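Local coordinates for hypothetical protein TM1553 (Thermotoga maritima, PDB 1VRM) that probably acts as an ApbE-family flavin transferase, attaching FMN taken from FAD to target proteins, at residues 166-172 and 271-276; 229-235 and 263-269; 248-254 and 283-288; 302-306 and 316-320. All coordinates share one frame; numbering follows the deposited sequence.

Overall arrangement
All four contacts involve the antiparallel sheet or the long helix 272-296 packed on it. Contact 2 pairs strands 229-234 and 262-269 inside the sheet, and strand 303-308 of contact 4 is the next neighbour, with centres 10 Å apart. Contact 1 brings helix 166-181 against the start of helix 272-296, its centre about 12 Å from that of contact 2. Further along that helix, contact 3 packs the 248-254 loop on it, the centres of contacts 1 and 3 being about 19 Å apart. Contact 2 is nested in the loop closed by contact 1, contact 3 crosses both, and contact 4 follows. Contacts 1, 2 and 3 each supply bonds to unidentified bound ligand, consistent with a binding pocket beside the helix.

Contact 1 of 4, residues 166-172 and 271-276; sequences AKGYALD and DATTAD
Asp172, on helix 166-181, reaches into the first turn of helix 272-296. Its CB lies near Thr273 OG1, and with CG beside its own backbone N (chi1 -73°) the carboxylate turns to the N-terminal amides of the other helix. OD1 takes Ala272 N on its syn side at 2.8 Å, and also pairs with Arg196. OD2 is gripped twice by Thr273, by its N at 2.8 Å and by its OG1 at 2.7 Å, both from the same face of the carboxylate plane. Beside it Asp271 is the N-cap, its OD1 taking Thr274 N at 2.8 Å. Gly168 is what lets the antiparallel helices close to an axis separation of 7.1 Å: its CA lies 3.4 Å from Ala272 O, and a beta-carbon there would collide with the opposite backbone. One turn further along its helix, Asp276 OD2 accepts Gly168 N at 2.9 Å from above the carboxylate plane, and a water links this oxygen to Lys167 N and NZ. Asp276 OD1 bonds an unidentified ligand, which suggests that this end borders a pocket. With the carboxylates of Asp172 and Asp271 close together, the helix N-terminus and Arg196 probably stabilise the negative charge of Asp172.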
loop_
_atom_site.group_PDB
_atom_site.type_symbol
_atom_site.label_atom_id
_atom_site.label_comp_id
_atom_site.label_asym_id
_atom_site.label_seq_id
_atom_site.Cartn_x
_atom_site.Cartn_y
_atom_site.Cartn_z
ATOM N N ALA A 166 2.245 -3.486 -1.838
ATOM C CA ALA A 166 3.493 -4.171 -1.503
ATOM C C ALA A 166 3.974 -3.871 -0.091
ATOM O O ALA A 166 4.534 -4.768 0.551
ATOM C CB ALA A 166 4.566 -3.779 -2.503
ATOM N N LYS A 167 3.749 -2.651 0.400
ATOM C CA LYS A 167 4.114 -2.345 1.788
ATOM C C LYS A 167 3.315 -3.205 2.755
ATOM O O LYS A 167 3.872 -3.787 3.682
ATOM C CB LYS A 167 3.963 -0.864 2.157
ATOM C CG LYS A 167 4.990 0.083 1.528
ATOM C CD LYS A 167 4.885 1.474 2.167
ATOM C CE LYS A 167 3.637 2.196 1.791
ATOM N NZ LYS A 167 3.658 2.531 0.332
ATOM N N GLY A 168 1.993 -3.319 2.541
ATOM C CA GLY A 168 1.167 -4.145 3.387
ATOM C C GLY A 168 1.602 -5.594 3.377
ATOM O O GLY A 168 1.645 -6.279 4.409
ATOM N N TYR A 169 1.855 -6.094 2.180
ATOM C CA TYR A 169 2.325 -7.459 2.038
ATOM C C TYR A 169 3.622 -7.690 2.840
ATOM O O TYR A 169 3.723 -8.655 3.601
ATOM C CB TYR A 169 2.534 -7.735 0.557
ATOM C CG TYR A 169 3.167 -9.080 0.324
ATOM C CD1 TYR A 169 2.470 -10.232 0.622
ATOM C CD2 TYR A 169 4.460 -9.216 -0.154
ATOM C CE1 TYR A 169 3.021 -11.484 0.442
ATOM C CE2 TYR A 169 5.035 -10.494 -0.323
ATOM C CZ TYR A 169 4.315 -11.599 -0.042
ATOM O OH TYR A 169 4.839 -12.887 -0.197
ATOM N N ALA A 170 4.586 -6.793 2.634
ATOM C CA ALA A 170 5.889 -6.871 3.335
ATOM C C ALA A 170 5.658 -6.797 4.851
ATOM O O ALA A 170 6.326 -7.520 5.638
ATOM C CB ALA A 170 6.772 -5.788 2.901
ATOM N N LEU A 171 4.740 -5.938 5.274
ATOM C CA LEU A 171 4.482 -5.789 6.707
ATOM C C LEU A 171 3.886 -7.053 7.303
ATOM O O LEU A 171 4.209 -7.415 8.417
ATOM C CB LEU A 171 3.605 -4.595 7.035
ATOM C CG LEU A 171 4.328 -3.268 6.751
ATOM C CD1 LEU A 171 3.316 -2.114 6.758
ATOM C CD2 LEU A 171 5.436 -2.992 7.714
ATOM N N ASP A 172 2.947 -7.654 6.597
ATOM C CA ASP A 172 2.364 -8.908 7.052
ATOM C C ASP A 172 3.455 -10.009 7.118
ATOM O O ASP A 172 3.511 -10.749 8.083
ATOM C CB ASP A 172 1.206 -9.321 6.171
ATOM C CG ASP A 172 -0.021 -8.450 6.399
ATOM O OD1 ASP A 172 -0.135 -7.833 7.513
ATOM O OD2 ASP A 172 -0.857 -8.351 5.454
ATOM N N ASP A 271 -5.178 -7.035 8.755
ATOM C CA ASP A 271 -3.866 -7.239 8.222
ATOM C C ASP A 271 -3.469 -6.071 7.359
ATOM O O ASP A 271 -4.305 -5.242 6.914
ATOM C CB ASP A 271 -3.738 -8.534 7.456
ATOM C CG ASP A 271 -4.687 -8.619 6.329
ATOM O OD1 ASP A 271 -4.570 -7.862 5.375
ATOM O OD2 ASP A 271 -5.607 -9.463 6.423
ATOM N N ALA A 272 -2.162 -5.940 7.181
ATOM C CA ALA A 272 -1.674 -4.764 6.516
ATOM C C ALA A 272 -1.913 -4.788 4.994
ATOM O O ALA A 272 -2.034 -3.726 4.392
ATOM C CB ALA A 272 -0.210 -4.582 6.800
ATOM N N THR A 273 -1.934 -5.974 4.388
ATOM C CA THR A 273 -2.225 -6.088 2.991
ATOM C C THR A 273 -3.618 -5.451 2.701
ATOM O O THR A 273 -3.768 -4.636 1.783
ATOM C CB THR A 273 -2.197 -7.541 2.531
ATOM O OG1 THR A 273 -0.905 -8.099 2.800
ATOM C CG2 THR A 273 -2.505 -7.612 1.050
ATOM N N THR A 274 -4.608 -5.841 3.487
ATOM C CA THR A 274 -5.959 -5.298 3.360
ATOM C C THR A 274 -5.966 -3.770 3.610
ATOM O O THR A 274 -6.564 -3.009 2.840
ATOM C CB THR A 274 -6.890 -5.986 4.346
ATOM O OG1 THR A 274 -6.924 -7.368 4.012
ATOM C CG2 THR A 274 -8.318 -5.399 4.321
ATOM N N ALA A 275 -5.309 -3.325 4.676
ATOM C CA ALA A 275 -5.329 -1.930 5.033
ATOM C C ALA A 275 -4.674 -1.110 3.926
ATOM O O ALA A 275 -5.146 -0.026 3.592
ATOM C CB ALA A 275 -4.605 -1.695 6.372
ATOM N N ASP A 276 -3.567 -1.617 3.362
ATOM C CA ASP A 276 -2.825 -0.901 2.308
ATOM C C ASP A 276 -3.683 -0.809 1.021
ATOM O O ASP A 276 -3.885 0.281 0.492
ATOM C CB ASP A 276 -1.484 -1.625 2.047
ATOM C CG ASP A 276 -0.497 -0.816 1.264
ATOM O OD1 ASP A 276 -0.708 0.385 1.097
ATOM O OD2 ASP A 276 0.527 -1.447 0.826
HETATM O O HOH W 1 2.283 -0.063 -0.455
#

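Contact 2 of 4, residues 229-235 and 263-269; sequences AVATSGD and WSVTIIA
The hydroxyls of Thr232 and Thr266 meet at 2.8 Å, OG1 to OG1, across a non-hydrogen-bonded pair of antiparallel strands in the central sheet. Each OG1 sits beside its own backbone N (chi1 -65° in Thr232 and -61° in Thr266), which brings the two hydroxyls together as the side chains cross. Threonine suits both places, since its methyl also packs: Thr266 CG2 presses on Val230 CG2 at 3.4 Å, tighter than usual for two carbons, and Thr232 CG2 lies near Ser264 CB.

Either side of this pair, backbone bonds come in doubles. Ala231 and Ile267 exchange N-H and C=O groups, Ile267 N giving to Ala231 O at 2.8 Å, and Ser233 and Val265 do the same, as do Ala229 and Ala269. In the alternate pairs CA-H groups lean on carbonyls instead, as where Val230 CA approaches Ile267 O at 3.2 Å.

On one face of the sheet lie Ala229, Ala231, Ser233, Val265 and Ile267, turned to helix 272-296; the two alanines are small enough for that helix to lie close to the strand. Ser233 OG bonds Ser279 of this helix; it and Thr232 O also bond an unidentified ligand. At the far end Trp263 and Ser264 together face Val307, a classic beta bulge. Trp263 O there accepts Asp235 N at 3.0 Å. The Asp235 carboxylate, salt-bridged to Arg215, runs alongside the indole with the planes 34° apart, and its OD2 comes 3.4 Å from Trp263 CD1.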
loop_
_atom_site.group_PDB
_atom_site.type_symbol
_atom_site.label_atom_id
_atom_site.label_comp_id
_atom_site.label_asym_id
_atom_site.label_seq_id
_atom_site.Cartn_x
_atom_site.Cartn_y
_atom_site.Cartn_z
ATOM N N ALA A 229 -3.484 -3.865 11.966
ATOM C CA ALA A 229 -2.683 -2.986 11.181
ATOM C C ALA A 229 -3.408 -1.687 10.886
ATOM O O ALA A 229 -4.622 -1.593 10.978
ATOM C CB ALA A 229 -2.335 -3.697 9.803
ATOM N N VAL A 230 -2.620 -0.673 10.534
ATOM C CA VAL A 230 -3.171 0.595 10.097
ATOM C C VAL A 230 -2.355 1.043 8.879
ATOM O O VAL A 230 -1.136 0.865 8.836
ATOM C CB VAL A 230 -3.223 1.651 11.213
ATOM C CG1 VAL A 230 -1.868 1.984 11.820
ATOM C CG2 VAL A 230 -3.897 2.921 10.687
ATOM N N ALA A 231 -3.026 1.613 7.893
ATOM C CA ALA A 231 -2.340 2.107 6.685
ATOM C C ALA A 231 -2.999 3.432 6.291
ATOM O O ALA A 231 -4.226 3.558 6.362
ATOM C CB ALA A 231 -2.440 1.092 5.551
ATOM N N THR A 232 -2.210 4.359 5.752
ATOM C CA THR A 232 -2.689 5.633 5.312
ATOM C C THR A 232 -2.256 5.865 3.858
ATOM O O THR A 232 -1.088 5.600 3.494
ATOM C CB THR A 232 -2.192 6.747 6.266
ATOM O OG1 THR A 232 -2.774 6.554 7.564
ATOM C CG2 THR A 232 -2.582 8.132 5.734
ATOM N N SER A 233 -3.190 6.322 3.018
ATOM C CA SER A 233 -2.846 6.833 1.684
ATOM C C SER A 233 -3.107 8.325 1.736
ATOM O O SER A 233 -4.130 8.771 2.195
ATOM C CB SER A 233 -3.702 6.225 0.586
ATOM O OG SER A 233 -3.369 4.874 0.399
ATOM N N GLY A 234 -2.206 9.098 1.155
ATOM C CA GLY A 234 -2.342 10.546 1.212
ATOM C C GLY A 234 -1.781 11.189 -0.038
ATOM O O GLY A 234 -0.984 10.600 -0.772
ATOM N N ASP A 235 -2.164 12.442 -0.218
ATOM C CA ASP A 235 -1.657 13.231 -1.342
ATOM C C ASP A 235 -0.321 13.883 -1.065
ATOM O O ASP A 235 0.149 14.691 -1.853
ATOM C CB ASP A 235 -2.694 14.241 -1.796
ATOM C CG ASP A 235 -2.799 15.441 -0.892
ATOM O OD1 ASP A 235 -2.222 15.459 0.190
ATOM O OD2 ASP A 235 -3.471 16.405 -1.303
ATOM N N TRP A 263 -7.448 14.456 1.087
ATOM C CA TRP A 263 -6.090 14.626 1.528
ATOM C C TRP A 263 -5.478 13.328 2.069
ATOM O O TRP A 263 -4.307 12.993 1.789
ATOM C CB TRP A 263 -5.959 15.750 2.542
ATOM C CG TRP A 263 -6.094 17.139 1.939
ATOM C CD1 TRP A 263 -6.054 17.489 0.621
ATOM C CD2 TRP A 263 -6.215 18.377 2.672
ATOM N NE1 TRP A 263 -6.181 18.866 0.490
ATOM C CE2 TRP A 263 -6.260 19.425 1.734
ATOM C CE3 TRP A 263 -6.261 18.682 4.019
ATOM C CZ2 TRP A 263 -6.376 20.767 2.125
ATOM C CZ3 TRP A 263 -6.375 20.031 4.398
ATOM C CH2 TRP A 263 -6.438 21.026 3.460
ATOM N N SER A 264 -6.255 12.588 2.852
ATOM C CA SER A 264 -5.786 11.266 3.311
ATOM C C SER A 264 -6.892 10.330 3.708
ATOM O O SER A 264 -8.014 10.754 4.010
ATOM C CB SER A 264 -4.798 11.390 4.449
ATOM O OG SER A 264 -5.412 11.895 5.605
ATOM N N VAL A 265 -6.591 9.038 3.648
ATOM C CA VAL A 265 -7.516 8.022 4.149
ATOM C C VAL A 265 -6.667 7.043 4.959
ATOM O O VAL A 265 -5.637 6.581 4.466
ATOM C CB VAL A 265 -8.187 7.232 3.014
ATOM C CG1 VAL A 265 -8.962 6.023 3.568
ATOM C CG2 VAL A 265 -9.089 8.124 2.136
ATOM N N THR A 266 -7.115 6.761 6.178
ATOM C CA THR A 266 -6.441 5.879 7.130
ATOM C C THR A 266 -7.381 4.721 7.419
ATOM O O THR A 266 -8.571 4.949 7.710
ATOM C CB THR A 266 -6.143 6.610 8.482
ATOM O OG1 THR A 266 -5.262 7.755 8.253
ATOM C CG2 THR A 266 -5.554 5.664 9.455
ATOM N N ILE A 267 -6.866 3.508 7.270
ATOM C CA ILE A 267 -7.648 2.300 7.459
ATOM C C ILE A 267 -7.012 1.431 8.520
ATOM O O ILE A 267 -5.834 1.134 8.455
ATOM C CB ILE A 267 -7.629 1.451 6.179
ATOM C CG1 ILE A 267 -8.179 2.230 4.989
ATOM C CG2 ILE A 267 -8.305 0.133 6.313
ATOM C CD1 ILE A 267 -9.528 2.587 5.092
ATOM N N ILE A 268 -7.842 1.044 9.481
ATOM C CA ILE A 268 -7.507 -0.009 10.439
ATOM C C ILE A 268 -8.128 -1.307 9.950
ATOM O O ILE A 268 -9.316 -1.365 9.627
ATOM C CB ILE A 268 -8.064 0.313 11.826
ATOM C CG1 ILE A 268 -7.490 1.630 12.354
ATOM C CG2 ILE A 268 -7.845 -0.900 12.745
ATOM C CD1 ILE A 268 -8.226 2.161 13.578
ATOM N N ALA A 269 -7.314 -2.358 9.880
ATOM C CA ALA A 269 -7.773 -3.656 9.409
ATOM C C ALA A 269 -7.030 -4.800 10.119
ATOM O O ALA A 269 -6.085 -4.568 10.882
ATOM C CB ALA A 269 -7.652 -3.812 7.911
#

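Contact 3 of 4, residues 248-254 and 283-288; sequences HHILDPS and FVMAGK
Ile250 CD1 sits over the centre of the Phe283 ring, 3.7 Å from the centroid and almost on the ring normal, a CH-pi contact. The other branch, CG2, touches Phe283 CD1 at 3.6 Å and also leans on Val284 CG2, so that one beta-branched residue fills the angle between two helix side chains. Phe283 in turn points its edge at the face of His248 in an offset edge-to-face pair, with the planes at 79°. The imidazole is held by its two nitrogens: ND1 accepts Ile250 N in its ring plane at 3.1 Å, and NE2 bonds Ala259 O. This loop, which follows strand 245-248, bends through an inverse gamma turn centred on Ile250 and then an Asx turn at Asp252, and lies along helix 272-296. Asp252 OD1 accepts both Ser254 N (2.9 Å) and Ser254 OG (2.8 Å) from the same face of the carboxylate. Asp252 CG packs against Val284 CG1 at 3.8 Å. Lys288 comes from the opposite direction, chain extended beyond CG, and its NZ forms a salt bridge with Asp252 OD2 at 2.8 Å from above the carboxylate plane. An alanine here is likely to leave the Asx turn without its OD1 acceptor and the Lys288 ammonium without its anionic mate.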
loop_
_atom_site.group_PDB
_atom_site.type_symbol
_atom_site.label_atom_id
_atom_site.label_comp_id
_atom_site.label_asym_id
_atom_site.label_seq_id
_atom_site.Cartn_x
_atom_site.Cartn_y
_atom_site.Cartn_z
ATOM N N HIS A 248 -0.097 14.046 -7.546
ATOM C CA HIS A 248 0.349 12.972 -6.657
ATOM C C HIS A 248 0.090 11.603 -7.342
ATOM O O HIS A 248 -0.598 11.524 -8.378
ATOM C CB HIS A 248 -0.375 13.072 -5.327
ATOM C CG HIS A 248 -1.843 12.894 -5.443
ATOM N ND1 HIS A 248 -2.427 11.650 -5.594
ATOM C CD2 HIS A 248 -2.850 13.798 -5.448
ATOM C CE1 HIS A 248 -3.736 11.814 -5.706
ATOM N NE2 HIS A 248 -4.020 13.100 -5.587
ATOM N N HIS A 249 0.662 10.559 -6.747
ATOM C CA HIS A 249 0.771 9.251 -7.397
ATOM C C HIS A 249 -0.469 8.380 -7.287
ATOM O O HIS A 249 -0.506 7.282 -7.853
ATOM C CB HIS A 249 1.976 8.495 -6.823
ATOM C CG HIS A 249 1.666 7.797 -5.546
ATOM N ND1 HIS A 249 1.379 8.474 -4.379
ATOM C CD2 HIS A 249 1.513 6.477 -5.266
ATOM C CE1 HIS A 249 1.124 7.602 -3.417
ATOM N NE2 HIS A 249 1.194 6.384 -3.932
ATOM N N ILE A 250 -1.466 8.842 -6.546
ATOM C CA ILE A 250 -2.695 8.038 -6.367
ATOM C C ILE A 250 -3.661 8.392 -7.486
ATOM O O ILE A 250 -4.563 9.226 -7.384
ATOM C CB ILE A 250 -3.360 8.185 -5.008
ATOM C CG1 ILE A 250 -2.327 8.009 -3.896
ATOM C CG2 ILE A 250 -4.490 7.136 -4.858
ATOM C CD1 ILE A 250 -2.843 8.359 -2.511
ATOM N N LEU A 251 -3.466 7.691 -8.602
ATOM C CA LEU A 251 -4.304 7.927 -9.777
ATOM C C LEU A 251 -5.640 7.223 -9.649
ATOM O O LEU A 251 -5.732 6.111 -9.106
ATOM C CB LEU A 251 -3.566 7.437 -11.036
ATOM C CG LEU A 251 -2.166 8.011 -11.277
ATOM C CD1 LEU A 251 -1.508 7.489 -12.596
ATOM C CD2 LEU A 251 -2.150 9.504 -11.320
ATOM N N ASP A 252 -6.675 7.876 -10.115
ATOM C CA ASP A 252 -7.979 7.233 -10.335
ATOM C C ASP A 252 -7.850 6.375 -11.616
ATOM O O ASP A 252 -7.700 6.889 -12.707
ATOM C CB ASP A 252 -9.058 8.298 -10.467
ATOM C CG ASP A 252 -10.449 7.698 -10.604
ATOM O OD1 ASP A 252 -10.566 6.508 -11.013
ATOM O OD2 ASP A 252 -11.417 8.452 -10.330
ATOM N N PRO A 253 -7.903 5.037 -11.464
ATOM C CA PRO A 253 -7.720 4.238 -12.672
ATOM C C PRO A 253 -8.755 4.411 -13.762
ATOM O O PRO A 253 -8.467 4.041 -14.916
ATOM C CB PRO A 253 -7.766 2.787 -12.146
ATOM C CG PRO A 253 -7.330 2.912 -10.731
ATOM C CD PRO A 253 -8.013 4.162 -10.284
ATOM N N SER A 254 -9.898 5.010 -13.437
ATOM C CA SER A 254 -10.960 5.212 -14.439
ATOM C C SER A 254 -10.742 6.510 -15.206
ATOM O O SER A 254 -11.312 6.668 -16.279
ATOM C CB SER A 254 -12.344 5.203 -13.768
ATOM O OG SER A 254 -12.519 6.357 -12.946
ATOM N N PHE A 283 -9.162 6.197 -0.882
ATOM C CA PHE A 283 -8.687 7.515 -1.325
ATOM C C PHE A 283 -9.339 7.891 -2.674
ATOM O O PHE A 283 -9.854 8.966 -2.852
ATOM C CB PHE A 283 -7.192 7.512 -1.482
ATOM C CG PHE A 283 -6.607 8.887 -1.728
ATOM C CD1 PHE A 283 -6.615 9.409 -3.018
ATOM C CD2 PHE A 283 -6.068 9.632 -0.708
ATOM C CE1 PHE A 283 -6.066 10.658 -3.283
ATOM C CE2 PHE A 283 -5.536 10.899 -0.953
ATOM C CZ PHE A 283 -5.532 11.398 -2.249
ATOM N N VAL A 284 -9.296 6.968 -3.623
ATOM C CA VAL A 284 -9.882 7.176 -4.929
ATOM C C VAL A 284 -11.399 7.335 -4.870
ATOM O O VAL A 284 -11.955 8.120 -5.602
ATOM C CB VAL A 284 -9.517 6.026 -5.888
ATOM C CG1 VAL A 284 -10.347 6.090 -7.182
ATOM C CG2 VAL A 284 -7.992 5.953 -6.134
HETATM N N MSE A 285 -12.079 6.548 -4.047
HETATM C CA MSE A 285 -13.534 6.570 -4.025
HETATM C C MSE A 285 -14.107 7.723 -3.199
HETATM O O MSE A 285 -15.255 8.125 -3.423
HETATM C CB MSE A 285 -14.025 5.236 -3.471
HETATM C CG MSE A 285 -13.776 4.118 -4.436
HETATM SE SE MSE A 285 -14.400 2.399 -3.718
HETATM C CE MSE A 285 -16.414 2.757 -4.169
ATOM N N ALA A 286 -13.353 8.197 -2.224
ATOM C CA ALA A 286 -13.914 9.164 -1.238
ATOM C C ALA A 286 -14.122 10.560 -1.835
ATOM O O ALA A 286 -14.888 11.371 -1.301
ATOM C CB ALA A 286 -13.064 9.252 -0.015
ATOM N N GLY A 287 -13.429 10.868 -2.920
ATOM C CA GLY A 287 -13.640 12.155 -3.558
ATOM C C GLY A 287 -14.921 12.194 -4.366
ATOM O O GLY A 287 -15.328 13.263 -4.808
ATOM N N LYS A 288 -15.585 11.055 -4.543
ATOM C CA LYS A 288 -16.856 11.004 -5.264
ATOM C C LYS A 288 -18.077 10.906 -4.322
ATOM O O LYS A 288 -19.067 11.592 -4.529
ATOM C CB LYS A 288 -16.861 9.828 -6.222
ATOM C CG LYS A 288 -15.698 9.865 -7.234
ATOM C CD LYS A 288 -15.320 8.493 -7.719
ATOM C CE LYS A 288 -14.017 8.577 -8.527
ATOM N NZ LYS A 288 -13.576 7.243 -8.940
#

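Contact 4 of 4, residues 302-306 and 316-320; sequences AHLLI and SETFK
Where strand 303-308 runs beside the weakly bonded helical turn 317-320, His303, Leu304 and Leu305 receive Ser316, Thr318 and Phe319 near one edge of the sheet. Phe319 is the apolar plug. With CG anti to the backbone N (chi1 -169°), its ring turns one face to Leu305 CB, which stands over the ring centre at 3.7 Å from the centroid, a CH-pi contact, while CD1 of the same leucine lies on CE1. The ring edge meets the strand backbone, CD2 being 3.4 Å from His303 O. Ile268 and Ile223 also pack on this ring. A serine in place of Phe319 would probably open a gap beside Leu305 and deprive its CB of the ring face.

Polar bonds join the remaining residues. Ser316 N gives a bond to Leu304 O at 3.0 Å, and Ser316 OG accepts Leu304 N in return, weakly, at 3.3 Å. Thr318 OG1 then lies between two groups: it is hydrogen-bonded to Ser316 OG at 2.9 Å and to His303 ND1 at 2.7 Å, meeting the imidazole at its edge, in the ring plane. Histidine and the small hydroxyl residues suit this place because each can both give and take a hydrogen bond. The resulting chain of bonds from Leu304 N to the imidazole probably fixes the rotation of the His303 ring and ties the C-terminal turn to the strand.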
loop_
_atom_site.group_PDB
_atom_site.type_symbol
_atom_site.label_atom_id
_atom_site.label_comp_id
_atom_site.label_asym_id
_atom_site.label_seq_id
_atom_site.Cartn_x
_atom_site.Cartn_y
_atom_site.Cartn_z
ATOM N N ALA A 302 -12.542 -2.601 6.683
ATOM C CA ALA A 302 -11.671 -1.424 6.599
ATOM C C ALA A 302 -12.308 -0.269 7.448
ATOM O O ALA A 302 -13.202 0.418 6.974
ATOM C CB ALA A 302 -11.541 -1.017 5.118
ATOM N N HIS A 303 -11.861 -0.115 8.690
ATOM C CA HIS A 303 -12.372 0.839 9.614
ATOM C C HIS A 303 -11.618 2.107 9.413
ATOM O O HIS A 303 -10.385 2.120 9.586
ATOM C CB HIS A 303 -12.243 0.255 11.014
ATOM C CG HIS A 303 -12.889 -1.093 11.067
ATOM N ND1 HIS A 303 -14.257 -1.259 10.932
ATOM C CD2 HIS A 303 -12.347 -2.335 10.994
ATOM C CE1 HIS A 303 -14.528 -2.555 10.832
ATOM N NE2 HIS A 303 -13.393 -3.227 10.874
ATOM N N LEU A 304 -12.312 3.196 9.080
ATOM C CA LEU A 304 -11.595 4.299 8.457
ATOM C C LEU A 304 -11.833 5.697 8.950
ATOM O O LEU A 304 -12.868 6.025 9.544
ATOM C CB LEU A 304 -11.807 4.290 6.985
ATOM C CG LEU A 304 -13.106 4.786 6.423
ATOM C CD1 LEU A 304 -13.015 4.817 4.904
ATOM C CD2 LEU A 304 -14.279 3.923 6.889
ATOM N N LEU A 305 -10.843 6.527 8.658
ATOM C CA LEU A 305 -10.896 7.959 8.896
ATOM C C LEU A 305 -10.442 8.633 7.610
ATOM O O LEU A 305 -9.357 8.309 7.100
ATOM C CB LEU A 305 -9.943 8.349 10.015
ATOM C CG LEU A 305 -9.837 9.836 10.383
ATOM C CD1 LEU A 305 -9.331 10.013 11.763
ATOM C CD2 LEU A 305 -8.882 10.556 9.446
ATOM N N ILE A 306 -11.238 9.567 7.099
ATOM C CA ILE A 306 -10.926 10.309 5.885
ATOM C C ILE A 306 -10.710 11.778 6.245
ATOM O O ILE A 306 -11.493 12.358 6.970
ATOM C CB ILE A 306 -12.100 10.250 4.878
ATOM C CG1 ILE A 306 -12.460 8.814 4.531
ATOM C CG2 ILE A 306 -11.778 11.067 3.642
ATOM C CD1 ILE A 306 -13.723 8.668 3.810
ATOM N N SER A 316 -15.666 6.390 10.421
ATOM C CA SER A 316 -16.697 5.424 10.774
ATOM C C SER A 316 -16.838 5.274 12.256
ATOM O O SER A 316 -15.937 5.506 12.998
ATOM C CB SER A 316 -16.462 4.073 10.141
ATOM O OG SER A 316 -15.251 3.496 10.607
ATOM N N GLU A 317 -18.029 4.848 12.699
ATOM C CA GLU A 317 -18.205 4.571 14.111
ATOM C C GLU A 317 -17.238 3.466 14.587
ATOM O O GLU A 317 -16.775 3.460 15.721
ATOM C CB GLU A 317 -19.660 4.173 14.378
ATOM C CG GLU A 317 -20.631 5.299 14.159
ATOM C CD GLU A 317 -20.388 6.489 15.081
ATOM O OE1 GLU A 317 -20.028 6.289 16.273
ATOM O OE2 GLU A 317 -20.541 7.624 14.590
ATOM N N THR A 318 -16.933 2.522 13.710
ATOM C CA THR A 318 -15.997 1.454 14.049
ATOM C C THR A 318 -14.594 2.040 14.317
ATOM O O THR A 318 -13.877 1.572 15.179
ATOM C CB THR A 318 -15.931 0.335 12.956
ATOM O OG1 THR A 318 -15.727 0.868 11.637
ATOM C CG2 THR A 318 -17.209 -0.509 13.020
ATOM N N PHE A 319 -14.177 3.040 13.538
ATOM C CA PHE A 319 -12.883 3.670 13.740
ATOM C C PHE A 319 -12.796 4.251 15.163
ATOM O O PHE A 319 -11.774 4.090 15.846
ATOM C CB PHE A 319 -12.637 4.779 12.662
ATOM C CG PHE A 319 -11.233 5.293 12.654
ATOM C CD1 PHE A 319 -10.834 6.308 13.494
ATOM C CD2 PHE A 319 -10.262 4.694 11.830
ATOM C CE1 PHE A 319 -9.476 6.743 13.486
ATOM C CE2 PHE A 319 -8.940 5.169 11.841
ATOM C CZ PHE A 319 -8.578 6.180 12.655
ATOM N N LYS A 320 -13.890 4.882 15.607
ATOM C CA LYS A 320 -13.958 5.532 16.909
ATOM C C LYS A 320 -13.685 4.548 18.026
ATOM O O LYS A 320 -13.167 4.923 19.073
ATOM C CB LYS A 320 -15.321 6.229 17.110
ATOM C CG LYS A 320 -15.646 7.244 15.977
ATOM C CD LYS A 320 -16.903 8.078 16.262
ATOM C CE LYS A 320 -17.297 8.951 15.105
ATOM N NZ LYS A 320 -18.659 9.562 15.370
#